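Local coordinates for DUF574 domain-containing protein (Thermobifida fusca, PDB 2QE6), which binds S-adenosylmethionine in a Rossmann-like fold and is probably a methyltransferase whose methyl acceptor is not yet assigned, at residues Leu197-Thr200 and Gln205-Leu208; Asn61-Val66 and Pro249-Asp254; Glu141-Leu144 and Asp148-Arg151; Arg70-Glu75 and Ser79-Leu84; Ala181-Leu186 and Glu228-Asp233. The protein carries 1 engineered substitution. One frame throughout, in Å; residues are numbered along the deposited sequence. Where two conformers were deposited one is given.

Interaction 1. Residues Leu197-Thr200 and Gln205-Leu208. With SO4 (sulfate ion), chain C.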
# COMPACT_ATOMS: atom_id res chain seq x y z
N LEU A 197 8.62 -2.86 3.78
CA LEU A 197 9.51 -3.36 4.78
C LEU A 197 10.96 -3.25 4.28
O LEU A 197 11.27 -3.67 3.15
CB LEU A 197 9.12 -4.81 5.08
CG LEU A 197 9.83 -5.63 6.16
CD1 LEU A 197 9.83 -4.94 7.56
CD2 LEU A 197 9.15 -6.98 6.19
N VAL A 198 11.85 -2.73 5.13
CA VAL A 198 13.22 -2.38 4.71
C VAL A 198 14.21 -3.21 5.52
O VAL A 198 13.92 -3.60 6.64
CB VAL A 198 13.52 -0.83 4.84
CG1 VAL A 198 13.64 -0.40 6.30
CG2 VAL A 198 14.78 -0.44 4.03
N ASP A 199 15.33 -3.56 4.91
CA ASP A 199 16.47 -4.16 5.61
C ASP A 199 17.55 -3.08 5.62
O ASP A 199 18.17 -2.79 4.59
CB ASP A 199 16.99 -5.41 4.88
CG ASP A 199 18.11 -6.14 5.61
OD1 ASP A 199 18.67 -5.58 6.56
OD2 ASP A 199 18.45 -7.26 5.22
N THR A 200 17.78 -2.49 6.80
CA THR A 200 18.92 -1.62 7.04
C THR A 200 19.78 -2.26 8.14
O THR A 200 20.45 -1.57 8.90
CB THR A 200 18.47 -0.20 7.41
OG1 THR A 200 17.61 -0.26 8.54
CG2 THR A 200 17.71 0.49 6.25
N GLN A 205 13.93 -6.59 11.44
CA GLN A 205 13.43 -6.42 10.06
C GLN A 205 13.30 -7.77 9.38
O GLN A 205 12.27 -8.09 8.83
CB GLN A 205 14.35 -5.49 9.27
CG GLN A 205 14.27 -4.01 9.73
CD GLN A 205 15.44 -3.16 9.30
OE1 GLN A 205 16.57 -3.66 9.10
NE2 GLN A 205 15.22 -1.87 9.23
N GLN A 206 14.37 -8.56 9.45
CA GLN A 206 14.41 -9.89 8.84
C GLN A 206 13.58 -10.91 9.65
O GLN A 206 13.03 -11.83 9.08
CB GLN A 206 15.83 -10.37 8.66
CG GLN A 206 16.62 -9.72 7.44
CD GLN A 206 16.06 -10.10 6.04
OE1 GLN A 206 15.24 -11.01 5.88
NE2 GLN A 206 16.54 -9.40 5.01
N LYS A 207 13.47 -10.73 10.97
CA LYS A 207 12.57 -11.53 11.81
C LYS A 207 11.12 -11.26 11.44
O LYS A 207 10.33 -12.17 11.32
CB LYS A 207 12.81 -11.24 13.28
CG LYS A 207 12.23 -12.27 14.21
CD LYS A 207 12.76 -12.06 15.64
CE LYS A 207 12.43 -13.22 16.53
NZ LYS A 207 13.06 -13.02 17.86
N LEU A 208 10.78 -10.00 11.22
CA LEU A 208 9.42 -9.66 10.77
C LEU A 208 9.10 -10.25 9.37
O LEU A 208 8.05 -10.87 9.15
CB LEU A 208 9.23 -8.15 10.75
CG LEU A 208 7.87 -7.76 10.23
CD1 LEU A 208 6.75 -8.48 11.00
CD2 LEU A 208 7.75 -6.20 10.23
S SO4 C . 16.89 -11.75 1.65
O1 SO4 C . 16.46 -13.03 2.23
O2 SO4 C . 16.51 -11.77 0.22
O3 SO4 C . 16.18 -10.59 2.27
O4 SO4 C . 18.36 -11.65 1.82
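The carboxamide oxygen of Q205 is gripped by two backbone amides: T200 N donates to OE1 over 2.9 Å, and L202 N, just before the helix, gives a second bond. The T200 amide comes from above the carbonyl plane, 37° out of it. The other end of the same amide reaches T200 as well, for Q205 NE2 donates to T200 OG1 at 3.0 Å, almost straight and in its own amide plane. A glutamine suits the place because one flat group accepts from the loop backbone and donates to a hydroxyl at once; its chain, extended beyond CG, passes close to the carbonyl of V198, whose O is 3.1 Å from Q205 CG. Outside the pair, Q205 NE2 also donates to Q263 O, and T200 OG1 is bonded to Y243 OH. A leucine in place of Q205 would probably leave the T200 and L202 amides without their shared acceptor and let the loop shift at T200.

Nearer the surface, Q206 NE2 bonds D199 OD2 at 2.9 Å with an angle of 172°, meeting the oxygen from above the carboxylate plane, and also donates to O3 of a sulfate ion, probably from the crystallisation liquor. D199 OD1 turns back to G201 N. On the inner side, L197 CD1 meets L208 CD2 at 3.6 Å.

Together these contacts fold the loop after strand 191-197 back onto the start of helix 203-216, while V198 packs on P224 and I227 of helix 224-229 and on M266 of strand 265-271.

Interaction 2. Residues Asn61-Val66 and Pro249-Asp254; sequences NRKVLV and PDEPVD. With SAM (S-adenosylmethionine), chain F.
A single long ion pair is all that joins these two segments: K63 NZ stands 3.7 Å from E251 OE2, and only about 50 Å² of surface is buried. It lies on the outside of the Rossmann-like methyltransferase fold, where helix 54-75 passes the loop between strands 235-243 and 265-271. K63 stretches out fully beyond CG, as does E251, and the two chains cross at about a right angle. Flexible charged residues suit such a surface, since they can approach one another without fixed packing; E60 offers the lysine a second, weak partner.

One turn of the same helix does quite different work inside. N61 and R62 are on the side facing the bound S-adenosylmethionine and hold its carboxylate. N61 ND2 makes a weak bond to OXT, and is also bonded to Y27 OH, while its OD1 is tied to T195 OG1. R62 is bent at chi2 and chi3, which curls its guanidinium round to the cofactor, and R62 NH2 is held by Q92 O. L65 CD1 lies 3.5 Å above one guanidinium face, toward its rim, and R62 NH1 donates to cofactor atom O at 2.7 Å with an angle of 151°.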
# COMPACT_ATOMS: atom_id res chain seq x y z
N ASN A 61 2.84 3.97 8.33
CA ASN A 61 2.57 3.65 6.93
C ASN A 61 1.26 4.29 6.47
O ASN A 61 1.18 4.88 5.39
CB ASN A 61 2.57 2.13 6.73
CG ASN A 61 2.53 1.75 5.30
OD1 ASN A 61 3.40 2.10 4.52
ND2 ASN A 61 1.51 1.00 4.95
N ARG A 62 0.24 4.22 7.32
CA ARG A 62 -1.01 4.94 7.01
C ARG A 62 -0.82 6.44 6.95
O ARG A 62 -1.37 7.07 6.07
CB ARG A 62 -2.11 4.60 8.01
CG ARG A 62 -2.49 3.13 7.94
CD ARG A 62 -2.83 2.70 6.53
NE ARG A 62 -3.96 3.49 6.00
CZ ARG A 62 -4.69 3.16 4.94
NH1 ARG A 62 -4.44 2.06 4.25
NH2 ARG A 62 -5.71 3.96 4.59
N LYS A 63 -0.07 7.01 7.88
CA LYS A 63 0.21 8.44 7.85
C LYS A 63 1.00 8.85 6.58
O LYS A 63 0.74 9.89 6.02
CB LYS A 63 0.99 8.87 9.11
CG LYS A 63 0.20 8.89 10.45
CD LYS A 63 1.21 9.17 11.57
CE LYS A 63 0.63 9.52 12.89
NZ LYS A 63 1.78 9.57 13.88
N VAL A 64 1.98 8.06 6.12
CA VAL A 64 2.67 8.44 4.88
C VAL A 64 1.79 8.25 3.66
O VAL A 64 1.94 8.96 2.67
CB VAL A 64 4.04 7.68 4.67
CG1 VAL A 64 3.83 6.28 4.24
CG2 VAL A 64 4.91 8.42 3.68
N LEU A 65 0.87 7.28 3.71
CA LEU A 65 -0.11 7.11 2.65
C LEU A 65 -0.88 8.41 2.48
O LEU A 65 -1.04 8.91 1.37
CB LEU A 65 -1.08 5.96 2.95
CG LEU A 65 -2.22 5.64 1.96
CD1 LEU A 65 -2.59 4.18 2.20
CD2 LEU A 65 -3.43 6.57 2.11
N VAL A 66 -1.35 8.95 3.59
CA VAL A 66 -2.14 10.19 3.55
C VAL A 66 -1.31 11.38 3.01
O VAL A 66 -1.76 12.12 2.12
CB VAL A 66 -2.72 10.53 4.96
CG1 VAL A 66 -3.29 11.94 4.98
CG2 VAL A 66 -3.81 9.51 5.38
N PRO A 249 7.37 15.05 6.28
CA PRO A 249 6.59 15.05 7.50
C PRO A 249 5.81 16.35 7.67
O PRO A 249 6.25 17.39 7.19
CB PRO A 249 7.64 14.91 8.61
CG PRO A 249 8.91 15.17 8.02
CD PRO A 249 8.81 15.13 6.52
N ASP A 250 4.65 16.29 8.29
CA ASP A 250 3.88 17.52 8.55
C ASP A 250 3.73 17.74 10.06
O ASP A 250 2.72 18.22 10.55
CB ASP A 250 2.55 17.57 7.75
CG ASP A 250 1.66 16.36 7.95
OD1 ASP A 250 1.76 15.67 8.98
OD2 ASP A 250 0.82 16.12 7.07
N GLU A 251 4.82 17.46 10.76
CA GLU A 251 4.82 17.19 12.20
C GLU A 251 6.30 16.96 12.49
O GLU A 251 7.00 16.39 11.66
CB GLU A 251 3.91 15.97 12.46
CG GLU A 251 4.12 15.10 13.71
CD GLU A 251 3.23 13.82 13.66
OE1 GLU A 251 2.00 13.96 13.43
OE2 GLU A 251 3.77 12.69 13.82
N PRO A 252 6.80 17.44 13.64
CA PRO A 252 8.27 17.46 13.75
C PRO A 252 8.84 16.05 13.90
O PRO A 252 8.22 15.17 14.53
CB PRO A 252 8.53 18.32 15.01
CG PRO A 252 7.17 18.88 15.42
CD PRO A 252 6.16 17.93 14.87
N VAL A 253 10.01 15.82 13.29
CA VAL A 253 10.62 14.48 13.29
C VAL A 253 12.13 14.59 13.05
O VAL A 253 12.60 15.31 12.17
CB VAL A 253 10.00 13.54 12.23
CG1 VAL A 253 10.23 14.09 10.89
CG2 VAL A 253 10.59 12.11 12.33
N ASP A 254 12.86 13.83 13.85
CA ASP A 254 14.30 13.89 13.96
C ASP A 254 14.88 12.56 13.45
O ASP A 254 14.65 11.50 14.04
CB ASP A 254 14.60 14.09 15.43
CG ASP A 254 16.04 14.26 15.72
OD1 ASP A 254 16.84 13.96 14.79
OD2 ASP A 254 16.35 14.68 16.89
N SAM F . -1.91 -0.66 0.98
CA SAM F . -2.46 -0.65 2.40
C SAM F . -1.58 0.22 3.27
O SAM F . -2.05 0.78 4.26
OXT SAM F . -0.38 0.35 3.00
CB SAM F . -2.57 -2.01 3.10
CG SAM F . -1.24 -2.74 3.36
SD SAM F . -1.37 -4.44 4.01
CE SAM F . -3.18 -4.48 4.06
C5' SAM F . -1.14 -5.27 2.42
C4' SAM F . -2.32 -5.48 1.46
O4' SAM F . -1.83 -5.95 0.20
C3' SAM F . -3.32 -6.55 1.93
O3' SAM F . -4.65 -6.06 1.91
C2' SAM F . -3.15 -7.74 1.00
O2' SAM F . -4.31 -8.57 0.86
C1' SAM F . -2.68 -7.01 -0.25
N9 SAM F . -1.94 -7.93 -1.12
C8 SAM F . -0.74 -8.60 -0.88
N7 SAM F . -0.43 -9.33 -1.98
C5 SAM F . -1.40 -9.11 -2.92
C6 SAM F . -1.56 -9.58 -4.23
N6 SAM F . -0.64 -10.45 -4.75
N1 SAM F . -2.67 -9.15 -4.94
C2 SAM F . -3.61 -8.26 -4.39
N3 SAM F . -3.46 -7.80 -3.08
C4 SAM F . -2.35 -8.22 -2.39

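Interaction 3. Residues Glu141-Leu144 and Asp148-Arg151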
# COMPACT_ATOMS: atom_id res chain seq x y z
N GLU A 141 -1.55 -7.66 -16.32
CA GLU A 141 -2.36 -7.77 -17.53
C GLU A 141 -3.83 -7.84 -17.17
O GLU A 141 -4.63 -7.13 -17.75
CB GLU A 141 -1.97 -8.99 -18.36
N TYR A 142 -4.19 -8.68 -16.22
CA TYR A 142 -5.59 -8.76 -15.80
C TYR A 142 -6.05 -7.43 -15.16
O TYR A 142 -7.11 -6.90 -15.50
CB TYR A 142 -5.80 -9.96 -14.84
CG TYR A 142 -7.22 -10.06 -14.32
CD1 TYR A 142 -8.21 -10.68 -15.06
CD2 TYR A 142 -7.56 -9.50 -13.10
CE1 TYR A 142 -9.51 -10.74 -14.59
CE2 TYR A 142 -8.84 -9.56 -12.62
CZ TYR A 142 -9.81 -10.18 -13.35
OH TYR A 142 -11.10 -10.21 -12.84
N ILE A 143 -5.26 -6.86 -14.26
CA ILE A 143 -5.70 -5.64 -13.56
C ILE A 143 -5.84 -4.46 -14.53
O ILE A 143 -6.86 -3.76 -14.53
CB ILE A 143 -4.76 -5.30 -12.38
CG1 ILE A 143 -5.01 -6.27 -11.22
CG2 ILE A 143 -4.97 -3.87 -11.88
CD1 ILE A 143 -3.89 -6.30 -10.22
N LEU A 144 -4.84 -4.26 -15.38
CA LEU A 144 -4.82 -3.10 -16.26
C LEU A 144 -5.90 -3.14 -17.34
O LEU A 144 -6.20 -2.12 -17.96
CB LEU A 144 -3.44 -2.90 -16.87
CG LEU A 144 -2.31 -2.56 -15.88
CD1 LEU A 144 -0.96 -2.76 -16.56
CD2 LEU A 144 -2.48 -1.13 -15.34
N ASP A 148 -13.27 -1.94 -14.52
CA ASP A 148 -13.25 -0.84 -13.55
C ASP A 148 -12.07 0.04 -13.85
O ASP A 148 -12.21 1.27 -13.82
CB ASP A 148 -13.22 -1.33 -12.09
CG ASP A 148 -14.56 -1.90 -11.61
OD1 ASP A 148 -15.64 -1.53 -12.14
OD2 ASP A 148 -14.55 -2.73 -10.68
N VAL A 149 -10.92 -0.57 -14.18
CA VAL A 149 -9.74 0.18 -14.61
C VAL A 149 -9.99 0.92 -15.92
O VAL A 149 -9.75 2.14 -15.99
CB VAL A 149 -8.48 -0.71 -14.69
CG1 VAL A 149 -7.33 0.02 -15.34
CG2 VAL A 149 -8.10 -1.11 -13.30
N ARG A 150 -10.50 0.22 -16.93
CA ARG A 150 -10.67 0.83 -18.25
C ARG A 150 -11.70 1.95 -18.27
O ARG A 150 -11.52 2.94 -18.97
CB ARG A 150 -10.94 -0.23 -19.33
CG ARG A 150 -9.69 -1.12 -19.54
CD ARG A 150 -9.37 -1.39 -21.01
NE ARG A 150 -10.22 -2.46 -21.52
CZ ARG A 150 -9.81 -3.51 -22.25
NH1 ARG A 150 -8.54 -3.66 -22.60
NH2 ARG A 150 -10.71 -4.41 -22.64
N ARG A 151 -12.74 1.82 -17.45
CA ARG A 151 -13.74 2.88 -17.37
C ARG A 151 -13.36 4.04 -16.44
O ARG A 151 -13.98 5.09 -16.50
CB ARG A 151 -15.11 2.32 -16.98
CG ARG A 151 -15.31 2.11 -15.50
CD ARG A 151 -16.57 1.28 -15.19
NE ARG A 151 -16.66 1.04 -13.74
CZ ARG A 151 -17.10 1.92 -12.84
NH1 ARG A 151 -17.54 3.13 -13.21
NH2 ARG A 151 -17.12 1.59 -11.54
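Two short consecutive helices, 140-145 and 147-152, form a corner in which V149 of the second is pressed against the backbone carbonyls of I143 and L144 in the first. V149 CG2 comes within 3.2 Å of I143 O, a tight approach, and V149 CG1 is 3.6 Å from L144 O. With CG1 anti to the backbone N (chi1 171°), the valine spreads its two methyls over the neighbouring oxygens. A small beta-branched residue fits well here, as it brings apolar bulk close to the main chain with no long arm to place. The side chains themselves meet more loosely, I143 CG2 and V149 CG2 being 4.4 Å apart.

Within the second helix, beside strand 130-134, R151 NE donates to D148 OD1 at 3.2 Å in a nearly straight, charged bond. The aspartate oxygen is met on its anti side, with the partner lying in the guanidinium plane, so the pair braces one helical turn.

Inward, I143 and L144 rest on Y182, and L144 and V149 on L82 and F155. Such helical cover over one sheet face, on the long connection from edge strand 130-134 back to strand 160-163 beside the first strand, is a feature of the Rossmann-like methyltransferase fold.

Interaction 4. Residues Arg70-Glu75 and Ser79-Leu84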
# COMPACT_ATOMS: atom_id res chain seq x y z
N ARG A 70 -2.01 13.13 -0.60
CA ARG A 70 -2.24 14.57 -0.57
C ARG A 70 -1.26 15.31 -1.49
O ARG A 70 -1.64 16.23 -2.19
CB ARG A 70 -2.14 15.12 0.86
CG ARG A 70 -2.48 16.60 0.98
CD ARG A 70 -2.36 17.12 2.40
NE ARG A 70 -1.00 16.99 2.91
CZ ARG A 70 -0.65 16.41 4.06
NH1 ARG A 70 -1.57 15.89 4.87
NH2 ARG A 70 0.63 16.37 4.40
N PHE A 71 0.01 14.88 -1.49
CA PHE A 71 1.01 15.46 -2.41
C PHE A 71 0.59 15.22 -3.87
O PHE A 71 0.57 16.13 -4.70
CB PHE A 71 2.41 14.87 -2.15
CG PHE A 71 3.36 15.03 -3.30
CD1 PHE A 71 3.99 16.23 -3.53
CD2 PHE A 71 3.67 13.96 -4.12
CE1 PHE A 71 4.89 16.39 -4.61
CE2 PHE A 71 4.53 14.12 -5.21
CZ PHE A 71 5.14 15.32 -5.45
N LEU A 72 0.21 13.99 -4.16
CA LEU A 72 -0.11 13.58 -5.53
C LEU A 72 -1.34 14.26 -6.07
O LEU A 72 -1.34 14.76 -7.20
CB LEU A 72 -0.30 12.07 -5.59
CG LEU A 72 0.96 11.23 -5.48
CD1 LEU A 72 0.60 9.78 -5.23
CD2 LEU A 72 1.90 11.41 -6.70
N ALA A 73 -2.41 14.31 -5.26
CA ALA A 73 -3.72 14.80 -5.73
C ALA A 73 -3.81 16.33 -5.74
O ALA A 73 -4.62 16.92 -6.47
CB ALA A 73 -4.84 14.18 -4.87
N GLY A 74 -3.00 16.97 -4.89
CA GLY A 74 -2.97 18.41 -4.78
C GLY A 74 -1.86 19.00 -5.62
O GLY A 74 -2.07 19.38 -6.76
N GLU A 75 -0.68 19.04 -5.03
CA GLU A 75 0.51 19.61 -5.62
C GLU A 75 0.91 19.01 -6.98
O GLU A 75 1.15 19.75 -7.92
CB GLU A 75 1.65 19.44 -4.62
CG GLU A 75 2.89 20.26 -4.91
CD GLU A 75 3.91 20.18 -3.77
OE1 GLU A 75 3.48 20.01 -2.58
OE2 GLU A 75 5.13 20.25 -4.08
N SER A 79 -5.24 13.14 -10.99
CA SER A 79 -6.67 12.90 -10.80
C SER A 79 -7.07 11.44 -10.92
O SER A 79 -8.23 11.15 -10.80
CB SER A 79 -7.50 13.76 -11.77
OG SER A 79 -7.22 15.11 -11.52
N GLN A 80 -6.09 10.52 -11.07
CA GLN A 80 -6.35 9.12 -11.38
C GLN A 80 -5.40 8.29 -10.55
O GLN A 80 -4.21 8.47 -10.68
CB GLN A 80 -6.01 8.78 -12.85
CG GLN A 80 -6.55 9.74 -13.88
CD GLN A 80 -6.46 9.22 -15.31
OE1 GLN A 80 -7.47 8.84 -15.90
NE2 GLN A 80 -5.26 9.25 -15.88
N PHE A 81 -5.93 7.42 -9.68
CA PHE A 81 -5.10 6.56 -8.81
C PHE A 81 -5.51 5.11 -8.97
O PHE A 81 -6.72 4.79 -9.05
CB PHE A 81 -5.23 6.96 -7.32
CG PHE A 81 -4.85 8.37 -7.03
CD1 PHE A 81 -5.66 9.42 -7.39
CD2 PHE A 81 -3.64 8.66 -6.44
CE1 PHE A 81 -5.29 10.73 -7.13
CE2 PHE A 81 -3.27 9.99 -6.20
CZ PHE A 81 -4.09 11.01 -6.53
N LEU A 82 -4.51 4.24 -9.02
CA LEU A 82 -4.69 2.80 -8.96
C LEU A 82 -3.99 2.29 -7.70
O LEU A 82 -2.77 2.36 -7.59
CB LEU A 82 -4.13 2.13 -10.21
CG LEU A 82 -4.27 0.61 -10.31
CD1 LEU A 82 -5.73 0.17 -10.15
CD2 LEU A 82 -3.68 0.12 -11.65
N ASP A 83 -4.77 1.85 -6.74
CA ASP A 83 -4.27 1.55 -5.42
C ASP A 83 -4.25 0.03 -5.27
O ASP A 83 -5.27 -0.63 -4.99
CB ASP A 83 -5.17 2.23 -4.38
CG ASP A 83 -4.65 2.11 -2.93
OD1 ASP A 83 -3.59 1.47 -2.66
OD2 ASP A 83 -5.37 2.65 -2.02
N LEU A 84 -3.04 -0.52 -5.48
CA LEU A 84 -2.82 -1.96 -5.54
C LEU A 84 -2.49 -2.54 -4.16
O LEU A 84 -1.52 -2.13 -3.52
CB LEU A 84 -1.65 -2.25 -6.47
CG LEU A 84 -1.86 -1.77 -7.92
CD1 LEU A 84 -0.53 -1.92 -8.68
CD2 LEU A 84 -3.00 -2.51 -8.64
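Apolar packing carries this contact: the ring of F81 points from the strand into helix 54-75 and touches L72 and A73. L72 CB comes to the ring edge, near its plane, 3.7 Å from F81 CE2, and L72 CD1 adds a looser touch at 4.0 Å from the same carbon. A73 CB meets F81 CZ at 3.7 Å from an oblique direction. The ring's outward edge also points at the A73 backbone, with A73 N in its plane. F81 has CG anti to its carbonyl carbon (chi1 -59°), which sends the ring from the strand toward the helix. The small A73 lets the big ring come close to the helix backbone, and the same alanine also faces A98 and V101 of helix 94-101. A serine in place of F81 would probably open a gap between helix and sheet where the ring now fills the space beside L72 and A73.

Backbone bonding acts within the helix and around the turn instead. G74 N bonds R70 O at 3.1 Å where a wider pi-type turn runs from 71 to 75; a side chain on G74 would be crowded by that same R70 oxygen. L72 is further linked by a backbone bond to I78, so the chain turns closely before the strand starts.

F81 is flanked by V107 and A160 of the neighbouring strands 106-111 and 160-163. A helix that leads into the central parallel strand and then packs on one of its faces is characteristic of the Rossmann-like methyltransferases, in which strand 80-84 is the first of the sheet.

Interaction 5. Residues Ala181-Leu186 and Glu228-Asp233; sequences AYRDAL and ERQFGD
The guanidinium of R183 has G232 CA over the centre of one face, 3.8 Å above the plane, and a bridging water at its edge, lying in that plane. The bare CA explains the residue type: a CB on G232 would point at the arginine and come about 2.6 Å from R183 NE, a clash. G232 also has a positive phi (55°), a backbone shape that glycine takes up easily.

The arginine's polar atoms reach the main chain of the turn. R183 NH1 makes a weak bond to Q230 O at 2.8 Å, its angle only 127°, while R183 CD rests 3.5 Å from F231 O. The first water accepts from R183 NH1 and donates to Q230 OE1 at 2.6 Å, joining the two side chains indirectly. A second water accepts from R183 NE and, weakly, from D233 N. The arginine chain bends at chi3 (-46°), which swings the flat group across the turn; a long, many-donor residue suits a site lined with carbonyls and waters. Q230 NE2 is held elsewhere, by D176 OD1.

Within the turn, G232 N bonds R229 O at 3.0 Å, closing a type I beta turn. F231 points away from the arginine, buried against L192 and M194 of strand 191-197 and L236 and V241 of strand 235-243.

The contact thus joins helix 175-185, the crossover between parallel strands 160-163 and 191-197, to the turn leading into edge strand 235-243; between that strand and 191-197 runs the antiparallel strand 265-271, the insertion that sets class I methyltransferases apart from the classical Rossmann fold.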
# COMPACT_ATOMS: atom_id res chain seq x y z
N ALA A 181 5.76 -3.83 -15.23
CA ALA A 181 4.53 -3.75 -16.04
C ALA A 181 3.70 -2.51 -15.69
O ALA A 181 3.13 -1.87 -16.55
CB ALA A 181 3.70 -5.01 -15.85
N TYR A 182 3.59 -2.19 -14.41
CA TYR A 182 2.79 -1.04 -14.00
C TYR A 182 3.52 0.27 -14.38
O TYR A 182 2.87 1.21 -14.79
CB TYR A 182 2.47 -1.10 -12.48
CG TYR A 182 1.58 -2.28 -12.06
CD1 TYR A 182 0.26 -2.36 -12.49
CD2 TYR A 182 2.07 -3.31 -11.24
CE1 TYR A 182 -0.58 -3.43 -12.13
CE2 TYR A 182 1.23 -4.40 -10.87
CZ TYR A 182 -0.09 -4.43 -11.33
OH TYR A 182 -0.95 -5.46 -11.01
N ARG A 183 4.84 0.33 -14.23
CA ARG A 183 5.61 1.54 -14.64
C ARG A 183 5.46 1.77 -16.13
O ARG A 183 5.31 2.91 -16.57
CB ARG A 183 7.11 1.41 -14.33
CG ARG A 183 7.43 1.45 -12.85
CD ARG A 183 8.86 1.77 -12.58
NE ARG A 183 9.69 0.97 -13.45
CZ ARG A 183 10.20 -0.22 -13.17
NH1 ARG A 183 10.04 -0.78 -12.00
NH2 ARG A 183 10.91 -0.84 -14.11
N ASP A 184 5.51 0.68 -16.90
CA ASP A 184 5.42 0.73 -18.35
C ASP A 184 4.04 1.18 -18.80
O ASP A 184 3.96 1.85 -19.82
CB ASP A 184 5.76 -0.62 -19.00
CG ASP A 184 7.24 -0.96 -18.93
OD1 ASP A 184 8.05 -0.08 -18.58
OD2 ASP A 184 7.58 -2.14 -19.19
N ALA A 185 2.98 0.85 -18.07
CA ALA A 185 1.61 1.32 -18.40
C ALA A 185 1.40 2.82 -18.34
O ALA A 185 0.50 3.35 -18.98
CB ALA A 185 0.55 0.63 -17.52
N LEU A 186 2.20 3.50 -17.54
CA LEU A 186 1.98 4.91 -17.24
C LEU A 186 2.48 5.88 -18.31
O LEU A 186 3.50 5.67 -18.95
CB LEU A 186 2.65 5.24 -15.90
CG LEU A 186 2.02 4.54 -14.68
CD1 LEU A 186 2.99 4.66 -13.46
CD2 LEU A 186 0.58 5.08 -14.42
N GLU A 228 14.72 1.36 -4.09
CA GLU A 228 14.91 2.42 -5.08
C GLU A 228 14.94 1.85 -6.48
O GLU A 228 14.39 2.42 -7.40
CB GLU A 228 16.22 3.18 -4.87
CG GLU A 228 16.30 4.03 -3.60
CD GLU A 228 17.69 4.70 -3.43
OE1 GLU A 228 18.31 4.99 -4.48
OE2 GLU A 228 18.12 4.91 -2.26
N ARG A 229 15.57 0.70 -6.62
CA ARG A 229 15.69 0.04 -7.90
C ARG A 229 14.35 -0.25 -8.55
O ARG A 229 14.25 -0.29 -9.78
CB ARG A 229 16.46 -1.26 -7.72
CG ARG A 229 16.83 -1.97 -8.97
CD ARG A 229 17.67 -3.21 -8.64
NE ARG A 229 17.46 -4.17 -9.70
CZ ARG A 229 16.59 -5.18 -9.66
NH1 ARG A 229 15.89 -5.45 -8.58
NH2 ARG A 229 16.48 -5.97 -10.72
N GLN A 230 13.34 -0.51 -7.74
CA GLN A 230 12.01 -0.86 -8.27
C GLN A 230 11.25 0.35 -8.79
O GLN A 230 10.18 0.23 -9.38
CB GLN A 230 11.20 -1.63 -7.23
CG GLN A 230 11.77 -3.04 -6.96
CD GLN A 230 11.83 -3.87 -8.17
OE1 GLN A 230 10.98 -3.76 -9.06
NE2 GLN A 230 12.88 -4.73 -8.26
N PHE A 231 11.83 1.53 -8.59
CA PHE A 231 11.36 2.74 -9.24
C PHE A 231 11.92 2.87 -10.69
O PHE A 231 11.54 3.77 -11.41
CB PHE A 231 11.69 3.97 -8.38
CG PHE A 231 10.88 4.04 -7.10
CD1 PHE A 231 11.31 3.40 -5.96
CD2 PHE A 231 9.67 4.71 -7.07
CE1 PHE A 231 10.55 3.43 -4.80
CE2 PHE A 231 8.91 4.76 -5.90
CZ PHE A 231 9.35 4.13 -4.77
N GLY A 232 12.82 1.97 -11.11
CA GLY A 232 13.32 1.98 -12.51
C GLY A 232 13.88 3.34 -12.87
O GLY A 232 14.54 3.94 -12.08
N ASP A 233 13.58 3.82 -14.07
CA ASP A 233 13.95 5.15 -14.56
C ASP A 233 13.16 6.30 -13.99
O ASP A 233 13.33 7.43 -14.44
CB ASP A 233 13.62 5.30 -16.06
CG ASP A 233 14.37 4.34 -16.94
OD1 ASP A 233 15.46 3.85 -16.52
OD2 ASP A 233 13.86 4.12 -18.07
O HOH W 1 10.70 -3.53 -11.68
O HOH W 2 10.96 2.64 -15.83

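From the N terminus, helix 54-75 opens interaction 2, which closes only at 249-254 and so encloses all the others. Interaction 4 closes first, turning the end of that helix into strand 80-84. Interaction 3 follows, folding two helices together beside the same strand. Interaction 5 then spans 181-186 to 228-233 and contains interaction 1, which folds 197-200 onto 205-208. No two loops cross. Interactions 3, 4 and 5 meet in the core: Y182 lies against I143, L144 and L84, and I143, L144 and V149 pack on L82. A salt bridge from D250 to one conformer of R70 connects interactions 2 and 4, whereas interaction 1 touches none of the others.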